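Local coordinates for protein elongation factor G (Thermus thermophilus, PDB 2DY1) that binds GTP and a magnesium ion and probably acts as a translational GTPase during the elongation phase of protein synthesis, at residues A[14-18]-A[112-118]; A[101-107]-A[129-135]; A[155-161]-A[246-252]. All blocks are in the same frame, centred on the assembly; numbering follows the deposited sequence.

Five neighbouring strands of one sheet in the GTP-binding domain carry the three contacts, in the order 9-16, 100-106, 129-134, 248-252 and 156-165. Contact 1 sets the first of them, with the loop after it, against helix 113-124; contacts 2 and 3 are strand pairs. The centres of contacts 1 and 2 lie about 9 Å apart, joined by a probable hydrogen bond from A104 N to V15 O (2.9 Å). Contact 3 is about 10 Å from contact 2 between centres, with V133 N to A251 O at 2.8 Å. Contacts 1 and 2 both touch GTP, through A18 and K135, whereas the side chain of L252 in contact 3 stays about 8 Å from the nucleotide.

Contact 1: A[14-18]-A[112-118]; sequences LVGHA and QVGTERA. With GTP (guanosine-5'-triphosphate), chain C.
The imidazole of H17 sits against the first turn of helix 113-124, held at its edge by the amide of G114 and covered on one face by Q112 CB, which is offset toward the rim. G114 N donates to H17 ND1 over 3.0 Å; the donor lies in the ring plane, although the bond is bent, with 139° at the hydrogen. Q112 CB stands over the ring at 3.6 Å from its centroid, a CH-pi contact, and the Q112 amide continues past CD2 with its plane 30° from that of the ring. With CG anti to the backbone N (chi1 -163°), H17 reaches from the loop toward the helix start. Glycine suits position 114, because a CB there would clash with ND1.

Farther along, V15 CG2 packs on A118 CB at 3.6 Å, where alanine lets helix and strand come close.

The second shell fixes these groups. Q112 is the N-cap residue, and its backbone N donates to the side-chain oxygen of T115, OG1, three residues on (2.9 Å). One water bridges T115 OG1 and H17 N; another donates both to Q112 OE1 (2.7 Å) and to A18 O. G16, with a positive phi, adopts a backbone shape in which a CB would jam against the carbonyl oxygen of V15. This is the start of the P-loop: G16 O accepts from K22 NZ, H17 O is bonded to S20 OG, and A18 CA comes within 3.2 Å of GTP O3G.

Because ND1 accepts the G114 amide proton, it probably carries none of its own, and an imidazole in that state would bear its hydrogen on NE2. The helix start is thus coupled to the phosphate-binding loop through one ring nitrogen and two waters.

Contact 2: A[101-107]-A[129-135]; sequences ALVAVSA and RMVVVTK. With GTP (guanosine-5'-triphosphate), chain C.
L102 CD1 wedges between M130 CG (3.8 Å) and V132 CG1 (3.7 Å), packing two parallel strands of a beta-alpha-beta unit whose connecting helix is 113-124. Six backbone hydrogen bonds, from M130 N to A101 O through A107 N to T134 O, zip the strands together.

L102 reaches across because its CG is anti to the backbone N (chi1 171°). V132 meets it with CG1 set between backbone N and carbonyl carbon (chi1 55°), a rotamer that also leans this methyl toward A104, whose small CB leaves room beside the P-loop residue S20. On the face of V103 and V105, which helix 113-124 covers through T115, V105 CG2 meets V131 CG1 at 3.8 Å. Branched valines suit such central strands, filling both faces without long, floppy chains.

At the strand end T134 OG1 is hydrogen-bonded to S20 O, while K135, just beyond it at a positive phi of 57°, turns into the nucleotide pocket. K135 N donates to GTP O6 (3.0 Å), and NZ bonds G19 O and, weakly, GTP O4'. Between these ends the fully extended lysine chain runs over one face of guanine, with K135 CG directly above GTP C6 at 3.4 Å.

Contact 3: A[155-161]-A[246-252]; sequences PILPIDL and LLYPVAL
D160 bonds to the backbone of L252 just after the break in strand 156-165. Its CB rests on L252 CB at 4.0 Å; CG, anti to the carbonyl carbon (chi1 -60°), swings the carboxylate toward the other strand; and OD2 uses its anti lone pair to accept from L252 N (3.0 Å, 161° at the hydrogen). The same oxygen lies 3.3 Å from A251 CA, with A251 CB just beyond. An alanine at this position would probably leave the L252 amide without its acceptor just before the GTP-binding residue S254.

These are adjacent parallel strands in the sheet of the P-loop GTPase domain. Four backbone hydrogen bonds join them, from Y248 N to P155 O up to I159 N to V250 O; the carboxylate then stands in where the next acceptor of that series, I159 O, would be expected. A proline fits at 158 because L157 and I159 supply the amides on this side.

I156 CB packs against V250 CG2 (3.8 Å), and I159 CG1 lies beside P249 CB. Just before the strand begins, P155 CD touches Y248 CE1 at 3.7 Å, while the tyrosine ring also meets W119 edge-to-face.

Contact 1: A[14-18]-A[112-118]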
loop_
_atom_site.group_PDB
_atom_site.type_symbol
_atom_site.label_atom_id
_atom_site.label_comp_id
_atom_site.label_asym_id
_atom_site.label_seq_id
_atom_site.Cartn_x
_atom_site.Cartn_y
_atom_site.Cartn_z
ATOM N N LEU A 14 15.222 -1.858 4.856
ATOM C CA LEU A 14 15.816 -0.551 4.540
ATOM C C LEU A 14 14.689 0.214 3.841
ATOM O O LEU A 14 14.253 -0.141 2.719
ATOM C CB LEU A 14 17.017 -0.759 3.615
ATOM C CG LEU A 14 17.649 0.481 2.989
ATOM C CD1 LEU A 14 18.071 1.480 4.064
ATOM C CD2 LEU A 14 18.858 0.017 2.202
ATOM N N VAL A 15 14.221 1.272 4.500
ATOM C CA VAL A 15 13.089 2.057 4.018
ATOM C C VAL A 15 13.442 3.527 4.028
ATOM O O VAL A 15 14.489 3.915 4.549
ATOM C CB VAL A 15 11.860 1.836 4.915
ATOM C CG1 VAL A 15 11.393 0.378 4.794
ATOM C CG2 VAL A 15 12.212 2.116 6.404
ATOM N N GLY A 16 12.581 4.336 3.434
ATOM C CA GLY A 16 12.841 5.769 3.407
ATOM C C GLY A 16 12.211 6.387 2.170
ATOM O O GLY A 16 11.782 5.680 1.270
ATOM N N HIS A 17 12.155 7.707 2.130
ATOM C CA HIS A 17 11.566 8.402 1.001
ATOM C C HIS A 17 12.252 8.050 -0.295
ATOM O O HIS A 17 13.444 7.734 -0.336
ATOM C CB HIS A 17 11.683 9.912 1.212
ATOM C CG HIS A 17 10.780 10.723 0.336
ATOM N ND1 HIS A 17 9.470 10.998 0.667
ATOM C CD2 HIS A 17 11.002 11.321 -0.858
ATOM C CE1 HIS A 17 8.923 11.730 -0.287
ATOM N NE2 HIS A 17 9.831 11.941 -1.223
ATOM N N ALA A 18 11.489 8.153 -1.375
ATOM C CA ALA A 18 12.014 7.872 -2.688
ATOM C C ALA A 18 13.288 8.673 -2.953
ATOM O O ALA A 18 13.336 9.884 -2.714
ATOM C CB ALA A 18 10.953 8.210 -3.734
ATOM N N GLN A 112 11.033 13.309 5.151
ATOM C CA GLN A 112 10.017 13.606 4.152
ATOM C C GLN A 112 8.771 12.779 4.440
ATOM O O GLN A 112 8.762 11.959 5.359
ATOM C CB GLN A 112 10.567 13.314 2.751
ATOM C CG GLN A 112 11.737 14.233 2.373
ATOM C CD GLN A 112 12.492 13.787 1.138
ATOM O OE1 GLN A 112 13.356 12.900 1.198
ATOM N NE2 GLN A 112 12.167 14.391 0.004
ATOM N N VAL A 113 7.708 13.008 3.679
ATOM C CA VAL A 113 6.479 12.270 3.913
ATOM C C VAL A 113 6.706 10.764 3.845
ATOM O O VAL A 113 6.186 10.022 4.681
ATOM C CB VAL A 113 5.388 12.681 2.912
ATOM C CG1 VAL A 113 4.148 11.821 3.103
ATOM C CG2 VAL A 113 5.030 14.145 3.139
ATOM N N GLY A 114 7.502 10.317 2.876
ATOM C CA GLY A 114 7.766 8.890 2.747
ATOM C C GLY A 114 8.553 8.322 3.914
ATOM O O GLY A 114 8.458 7.127 4.227
ATOM N N THR A 115 9.350 9.178 4.552
ATOM C CA THR A 115 10.153 8.790 5.700
ATOM C C THR A 115 9.179 8.530 6.850
ATOM O O THR A 115 9.258 7.508 7.522
ATOM C CB THR A 115 11.104 9.935 6.134
ATOM O OG1 THR A 115 11.728 10.516 4.982
ATOM C CG2 THR A 115 12.172 9.403 7.067
ATOM N N GLU A 116 8.265 9.475 7.064
ATOM C CA GLU A 116 7.274 9.354 8.130
ATOM C C GLU A 116 6.393 8.127 7.958
ATOM O O GLU A 116 6.101 7.442 8.927
ATOM C CB GLU A 116 6.390 10.609 8.178
ATOM C CG GLU A 116 7.083 11.824 8.755
ATOM C CD GLU A 116 7.209 11.772 10.276
ATOM O OE1 GLU A 116 6.929 10.710 10.878
ATOM O OE2 GLU A 116 7.592 12.802 10.871
ATOM N N ARG A 117 5.961 7.854 6.731
ATOM C CA ARG A 117 5.104 6.691 6.516
ATOM C C ARG A 117 5.791 5.397 6.936
ATOM O O ARG A 117 5.190 4.555 7.612
ATOM C CB ARG A 117 4.707 6.539 5.053
ATOM C CG ARG A 117 3.883 7.644 4.426
ATOM C CD ARG A 117 3.370 7.092 3.111
ATOM N NE ARG A 117 3.188 8.071 2.044
ATOM C CZ ARG A 117 4.018 8.334 1.048
ATOM N NH1 ARG A 117 5.151 7.688 0.973
ATOM N NH2 ARG A 117 3.689 9.234 0.135
ATOM N N ALA A 118 7.040 5.217 6.515
ATOM C CA ALA A 118 7.759 3.995 6.867
ATOM C C ALA A 118 8.013 3.959 8.373
ATOM O O ALA A 118 7.902 2.907 8.999
ATOM C CB ALA A 118 9.074 3.918 6.100
HETATM P PG GTP C . 13.825 4.546 -4.398
HETATM O O1G GTP C . 13.187 5.141 -5.748
HETATM O O2G GTP C . 14.075 2.972 -4.583
HETATM O O3G GTP C . 13.019 4.849 -3.194
HETATM O O3B GTP C . 15.265 5.268 -4.360
HETATM P PB GTP C . 16.501 4.802 -3.448
HETATM O O1B GTP C . 16.264 5.261 -2.059
HETATM O O2B GTP C . 16.763 3.359 -3.661
HETATM O O3A GTP C . 17.682 5.729 -4.013
HETATM P PA GTP C . 18.717 5.273 -5.150
HETATM O O1A GTP C . 19.728 4.375 -4.549
HETATM O O2A GTP C . 17.955 4.798 -6.328
HETATM O "O5'" GTP C . 19.460 6.650 -5.518
HETATM C "C5'" GTP C . 18.748 7.631 -6.274
HETATM C "C4'" GTP C . 19.722 8.670 -6.826
HETATM O "O4'" GTP C . 20.482 9.153 -5.706
HETATM C "C3'" GTP C . 20.720 7.998 -7.771
HETATM O "O3'" GTP C . 21.129 8.940 -8.766
HETATM C "C2'" GTP C . 21.889 7.666 -6.844
HETATM O "O2'" GTP C . 23.104 7.653 -7.600
HETATM C "C1'" GTP C . 21.873 8.925 -5.979
HETATM N N9 GTP C . 22.597 8.757 -4.699
HETATM C C8 GTP C . 22.389 7.797 -3.800
HETATM N N7 GTP C . 23.121 8.036 -2.714
HETATM C C5 GTP C . 23.809 9.155 -2.922
HETATM C C6 GTP C . 24.720 9.878 -2.159
HETATM O O6 GTP C . 25.012 9.545 -1.011
HETATM N N1 GTP C . 25.283 11.036 -2.710
HETATM C C2 GTP C . 24.922 11.444 -4.000
HETATM N N2 GTP C . 25.453 12.544 -4.527
HETATM N N3 GTP C . 24.036 10.722 -4.704
HETATM C C4 GTP C . 23.485 9.611 -4.195
HETATM O O HOH W 1 13.813 9.494 3.831
HETATM O O HOH W 2 14.948 11.517 -0.562
#

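Contact 2: A[101-107]-A[129-135]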
loop_
_atom_site.group_PDB
_atom_site.type_symbol
_atom_site.label_atom_id
_atom_site.label_comp_id
_atom_site.label_asym_id
_atom_site.label_seq_id
_atom_site.Cartn_x
_atom_site.Cartn_y
_atom_site.Cartn_z
ATOM N N ALA A 101 14.060 -1.614 11.444
ATOM C CA ALA A 101 14.008 -0.790 10.245
ATOM C C ALA A 101 15.225 0.132 10.192
ATOM O O ALA A 101 15.568 0.762 11.184
ATOM C CB ALA A 101 12.749 0.050 10.256
ATOM N N LEU A 102 15.894 0.169 9.042
ATOM C CA LEU A 102 17.021 1.078 8.811
ATOM C C LEU A 102 16.371 2.119 7.912
ATOM O O LEU A 102 15.951 1.807 6.798
ATOM C CB LEU A 102 18.159 0.366 8.073
ATOM C CG LEU A 102 19.309 1.262 7.577
ATOM C CD1 LEU A 102 19.958 2.028 8.773
ATOM C CD2 LEU A 102 20.383 0.395 6.880
ATOM N N VAL A 103 16.301 3.354 8.387
ATOM C CA VAL A 103 15.595 4.409 7.666
ATOM C C VAL A 103 16.574 5.385 7.043
ATOM O O VAL A 103 17.261 6.101 7.751
ATOM C CB VAL A 103 14.643 5.160 8.658
ATOM C CG1 VAL A 103 13.785 6.174 7.916
ATOM C CG2 VAL A 103 13.746 4.135 9.417
ATOM N N ALA A 104 16.647 5.391 5.706
ATOM C CA ALA A 104 17.551 6.290 4.991
ATOM C C ALA A 104 16.921 7.666 4.940
ATOM O O ALA A 104 15.721 7.811 4.671
ATOM C CB ALA A 104 17.784 5.799 3.560
ATOM N N VAL A 105 17.743 8.674 5.218
ATOM C CA VAL A 105 17.298 10.065 5.199
ATOM C C VAL A 105 18.351 10.874 4.443
ATOM O O VAL A 105 19.523 10.890 4.812
ATOM C CB VAL A 105 17.175 10.631 6.651
ATOM C CG1 VAL A 105 16.905 12.157 6.626
ATOM C CG2 VAL A 105 16.064 9.910 7.385
ATOM N N SER A 106 17.933 11.549 3.373
ATOM C CA SER A 106 18.857 12.384 2.605
ATOM C C SER A 106 19.188 13.648 3.410
ATOM O O SER A 106 18.286 14.301 3.933
ATOM C CB SER A 106 18.197 12.785 1.275
ATOM O OG SER A 106 18.844 13.917 0.725
ATOM N N ALA A 107 20.471 13.986 3.508
ATOM C CA ALA A 107 20.880 15.164 4.257
ATOM C C ALA A 107 20.338 16.433 3.606
ATOM O O ALA A 107 20.210 17.458 4.262
ATOM C CB ALA A 107 22.400 15.233 4.348
ATOM N N ARG A 129 14.342 1.167 15.371
ATOM C CA ARG A 129 14.664 1.963 14.195
ATOM C C ARG A 129 16.040 2.602 14.340
ATOM O O ARG A 129 16.445 3.003 15.437
ATOM C CB ARG A 129 13.633 3.080 13.989
ATOM C CG ARG A 129 12.361 2.669 13.233
ATOM C CD ARG A 129 11.148 3.300 13.897
ATOM N NE ARG A 129 10.905 2.589 15.157
ATOM C CZ ARG A 129 10.295 3.114 16.209
ATOM N NH1 ARG A 129 9.852 4.368 16.172
ATOM N NH2 ARG A 129 10.141 2.382 17.305
ATOM N N MET A 130 16.771 2.646 13.232
ATOM C CA MET A 130 18.089 3.286 13.158
ATOM C C MET A 130 17.971 4.159 11.910
ATOM O O MET A 130 17.237 3.814 10.997
ATOM C CB MET A 130 19.194 2.226 12.973
ATOM C CG MET A 130 20.524 2.703 12.439
ATOM S SD MET A 130 21.612 1.245 12.176
ATOM C CE MET A 130 21.874 0.834 13.883
ATOM N N VAL A 131 18.651 5.303 11.895
ATOM C CA VAL A 131 18.619 6.208 10.744
ATOM C C VAL A 131 19.977 6.207 10.088
ATOM O O VAL A 131 20.994 6.167 10.781
ATOM C CB VAL A 131 18.366 7.674 11.203
ATOM C CG1 VAL A 131 18.550 8.657 10.035
ATOM C CG2 VAL A 131 16.959 7.806 11.779
ATOM N N VAL A 132 20.012 6.235 8.756
ATOM C CA VAL A 132 21.289 6.377 8.057
ATOM C C VAL A 132 21.146 7.617 7.175
ATOM O O VAL A 132 20.226 7.724 6.367
ATOM C CB VAL A 132 21.711 5.104 7.226
ATOM C CG1 VAL A 132 20.645 4.687 6.238
ATOM C CG2 VAL A 132 23.039 5.386 6.515
ATOM N N VAL A 133 22.043 8.579 7.377
ATOM C CA VAL A 133 22.009 9.830 6.622
ATOM C C VAL A 133 22.894 9.720 5.404
ATOM O O VAL A 133 24.112 9.499 5.499
ATOM C CB VAL A 133 22.481 10.998 7.499
ATOM C CG1 VAL A 133 22.511 12.285 6.654
ATOM C CG2 VAL A 133 21.544 11.150 8.697
ATOM N N THR A 134 22.248 9.872 4.252
ATOM C CA THR A 134 22.906 9.783 2.950
ATOM C C THR A 134 23.029 11.146 2.284
ATOM O O THR A 134 22.506 12.135 2.774
ATOM C CB THR A 134 22.065 8.937 2.006
ATOM O OG1 THR A 134 20.769 9.554 1.880
ATOM C CG2 THR A 134 21.918 7.506 2.561
ATOM N N LYS A 135 23.728 11.163 1.150
ATOM C CA LYS A 135 23.872 12.368 0.331
ATOM C C LYS A 135 24.464 13.620 0.979
ATOM O O LYS A 135 24.247 14.737 0.487
ATOM C CB LYS A 135 22.505 12.717 -0.285
ATOM C CG LYS A 135 21.927 11.602 -1.149
ATOM C CD LYS A 135 20.667 12.079 -1.903
ATOM C CE LYS A 135 20.209 11.068 -2.956
ATOM N NZ LYS A 135 19.107 11.599 -3.843
HETATM P PG GTP C . 13.825 4.546 -4.398
HETATM O O1G GTP C . 13.187 5.141 -5.748
HETATM O O2G GTP C . 14.075 2.972 -4.583
HETATM O O3G GTP C . 13.019 4.849 -3.194
HETATM O O3B GTP C . 15.265 5.268 -4.360
HETATM P PB GTP C . 16.501 4.802 -3.448
HETATM O O1B GTP C . 16.264 5.261 -2.059
HETATM O O2B GTP C . 16.763 3.359 -3.661
HETATM O O3A GTP C . 17.682 5.729 -4.013
HETATM P PA GTP C . 18.717 5.273 -5.150
HETATM O O1A GTP C . 19.728 4.375 -4.549
HETATM O O2A GTP C . 17.955 4.798 -6.328
HETATM O "O5'" GTP C . 19.460 6.650 -5.518
HETATM C "C5'" GTP C . 18.748 7.631 -6.274
HETATM C "C4'" GTP C . 19.722 8.670 -6.826
HETATM O "O4'" GTP C . 20.482 9.153 -5.706
HETATM C "C3'" GTP C . 20.720 7.998 -7.771
HETATM O "O3'" GTP C . 21.129 8.940 -8.766
HETATM C "C2'" GTP C . 21.889 7.666 -6.844
HETATM O "O2'" GTP C . 23.104 7.653 -7.600
HETATM C "C1'" GTP C . 21.873 8.925 -5.979
HETATM N N9 GTP C . 22.597 8.757 -4.699
HETATM C C8 GTP C . 22.389 7.797 -3.800
HETATM N N7 GTP C . 23.121 8.036 -2.714
HETATM C C5 GTP C . 23.809 9.155 -2.922
HETATM C C6 GTP C . 24.720 9.878 -2.159
HETATM O O6 GTP C . 25.012 9.545 -1.011
HETATM N N1 GTP C . 25.283 11.036 -2.710
HETATM C C2 GTP C . 24.922 11.444 -4.000
HETATM N N2 GTP C . 25.453 12.544 -4.527
HETATM N N3 GTP C . 24.036 10.722 -4.704
HETATM C C4 GTP C . 23.485 9.611 -4.195
#

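Contact 3: A[155-161]-A[246-252]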
loop_
_atom_site.group_PDB
_atom_site.type_symbol
_atom_site.label_atom_id
_atom_site.label_comp_id
_atom_site.label_asym_id
_atom_site.label_seq_id
_atom_site.Cartn_x
_atom_site.Cartn_y
_atom_site.Cartn_z
ATOM N N PRO A 155 13.998 10.453 20.610
ATOM C CA PRO A 155 15.267 10.000 21.165
ATOM C C PRO A 155 16.334 9.461 20.218
ATOM O O PRO A 155 16.757 8.317 20.328
ATOM C CB PRO A 155 14.835 8.992 22.232
ATOM C CG PRO A 155 13.616 8.389 21.628
ATOM C CD PRO A 155 12.896 9.549 20.995
ATOM N N ILE A 156 16.796 10.310 19.309
ATOM C CA ILE A 156 17.859 9.889 18.405
ATOM C C ILE A 156 19.174 9.833 19.172
ATOM O O ILE A 156 19.336 10.465 20.228
ATOM C CB ILE A 156 18.006 10.834 17.189
ATOM C CG1 ILE A 156 18.223 12.277 17.655
ATOM C CG2 ILE A 156 16.777 10.721 16.317
ATOM C CD1 ILE A 156 19.331 12.994 16.925
ATOM N N LEU A 157 20.122 9.069 18.647
ATOM C CA LEU A 157 21.408 8.909 19.301
ATOM C C LEU A 157 22.492 9.010 18.230
ATOM O O LEU A 157 22.740 8.061 17.495
ATOM C CB LEU A 157 21.467 7.541 19.981
ATOM C CG LEU A 157 22.650 7.311 20.921
ATOM C CD1 LEU A 157 22.372 7.991 22.257
ATOM C CD2 LEU A 157 22.857 5.837 21.133
ATOM N N PRO A 158 23.154 10.168 18.131
ATOM C CA PRO A 158 24.204 10.312 17.112
ATOM C C PRO A 158 25.398 9.398 17.347
ATOM O O PRO A 158 26.055 9.478 18.373
ATOM C CB PRO A 158 24.601 11.790 17.214
ATOM C CG PRO A 158 23.363 12.444 17.802
ATOM C CD PRO A 158 22.904 11.436 18.830
ATOM N N ILE A 159 25.675 8.520 16.398
ATOM C CA ILE A 159 26.818 7.628 16.493
ATOM C C ILE A 159 27.976 8.271 15.748
ATOM O O ILE A 159 29.128 8.211 16.180
ATOM C CB ILE A 159 26.521 6.252 15.823
ATOM C CG1 ILE A 159 25.341 5.575 16.526
ATOM C CG2 ILE A 159 27.773 5.383 15.806
ATOM C CD1 ILE A 159 25.516 5.418 18.022
ATOM N N ASP A 160 27.656 8.893 14.616
ATOM C CA ASP A 160 28.677 9.502 13.771
ATOM C C ASP A 160 28.453 10.986 13.591
ATOM O O ASP A 160 27.311 11.458 13.623
ATOM C CB ASP A 160 28.607 8.944 12.337
ATOM C CG ASP A 160 28.824 7.456 12.263
ATOM O OD1 ASP A 160 29.815 6.985 12.860
ATOM O OD2 ASP A 160 28.017 6.765 11.582
ATOM N N LEU A 161 29.566 11.683 13.373
ATOM C CA LEU A 161 29.562 13.096 12.997
ATOM C C LEU A 161 30.421 13.106 11.720
ATOM O O LEU A 161 31.248 12.232 11.501
ATOM C CB LEU A 161 30.184 13.982 14.071
ATOM C CG LEU A 161 29.370 14.071 15.357
ATOM C CD1 LEU A 161 30.142 14.962 16.332
ATOM C CD2 LEU A 161 27.970 14.620 15.113
ATOM N N LEU A 246 13.778 2.684 22.499
ATOM C CA LEU A 246 14.007 3.835 23.368
ATOM C C LEU A 246 15.093 4.780 22.854
ATOM O O LEU A 246 15.227 5.909 23.336
ATOM C CB LEU A 246 14.357 3.354 24.779
ATOM C CG LEU A 246 13.285 2.489 25.459
ATOM C CD1 LEU A 246 13.811 2.030 26.805
ATOM C CD2 LEU A 246 11.994 3.279 25.618
ATOM N N LEU A 247 15.879 4.310 21.885
ATOM C CA LEU A 247 16.923 5.142 21.294
ATOM C C LEU A 247 16.997 4.767 19.823
ATOM O O LEU A 247 16.858 3.601 19.476
ATOM C CB LEU A 247 18.277 4.896 21.944
ATOM C CG LEU A 247 18.488 5.404 23.388
ATOM C CD1 LEU A 247 19.897 5.022 23.839
ATOM C CD2 LEU A 247 18.268 6.915 23.457
ATOM N N TYR A 248 17.245 5.761 18.979
ATOM C CA TYR A 248 17.337 5.543 17.537
ATOM C C TYR A 248 18.728 5.988 17.080
ATOM O O TYR A 248 18.967 7.178 16.897
ATOM C CB TYR A 248 16.275 6.381 16.824
ATOM C CG TYR A 248 14.867 6.161 17.353
ATOM C CD1 TYR A 248 14.078 7.242 17.741
ATOM C CD2 TYR A 248 14.334 4.872 17.472
ATOM C CE1 TYR A 248 12.792 7.058 18.243
ATOM C CE2 TYR A 248 13.052 4.680 17.973
ATOM C CZ TYR A 248 12.291 5.782 18.358
ATOM O OH TYR A 248 11.022 5.585 18.865
ATOM N N PRO A 249 19.657 5.045 16.878
ATOM C CA PRO A 249 21.004 5.441 16.444
ATOM C C PRO A 249 20.963 6.148 15.097
ATOM O O PRO A 249 20.155 5.781 14.243
ATOM C CB PRO A 249 21.750 4.119 16.324
ATOM C CG PRO A 249 20.974 3.166 17.212
ATOM C CD PRO A 249 19.538 3.580 16.988
ATOM N N VAL A 250 21.827 7.153 14.924
ATOM C CA VAL A 250 21.911 7.872 13.656
ATOM C C VAL A 250 23.327 7.692 13.120
ATOM O O VAL A 250 24.315 8.106 13.744
ATOM C CB VAL A 250 21.637 9.386 13.836
ATOM C CG1 VAL A 250 21.712 10.105 12.476
ATOM C CG2 VAL A 250 20.277 9.603 14.460
ATOM N N ALA A 251 23.420 7.058 11.958
ATOM C CA ALA A 251 24.688 6.794 11.311
ATOM C C ALA A 251 24.788 7.632 10.039
ATOM O O ALA A 251 23.790 8.133 9.529
ATOM C CB ALA A 251 24.796 5.305 10.959
ATOM N N LEU A 252 26.013 7.779 9.563
ATOM C CA LEU A 252 26.279 8.530 8.348
ATOM C C LEU A 252 26.962 7.597 7.358
ATOM O O LEU A 252 28.003 7.007 7.675
ATOM C CB LEU A 252 27.207 9.706 8.710
ATOM C CG LEU A 252 27.676 10.780 7.742
ATOM C CD1 LEU A 252 26.508 11.476 7.053
ATOM C CD2 LEU A 252 28.484 11.788 8.574
#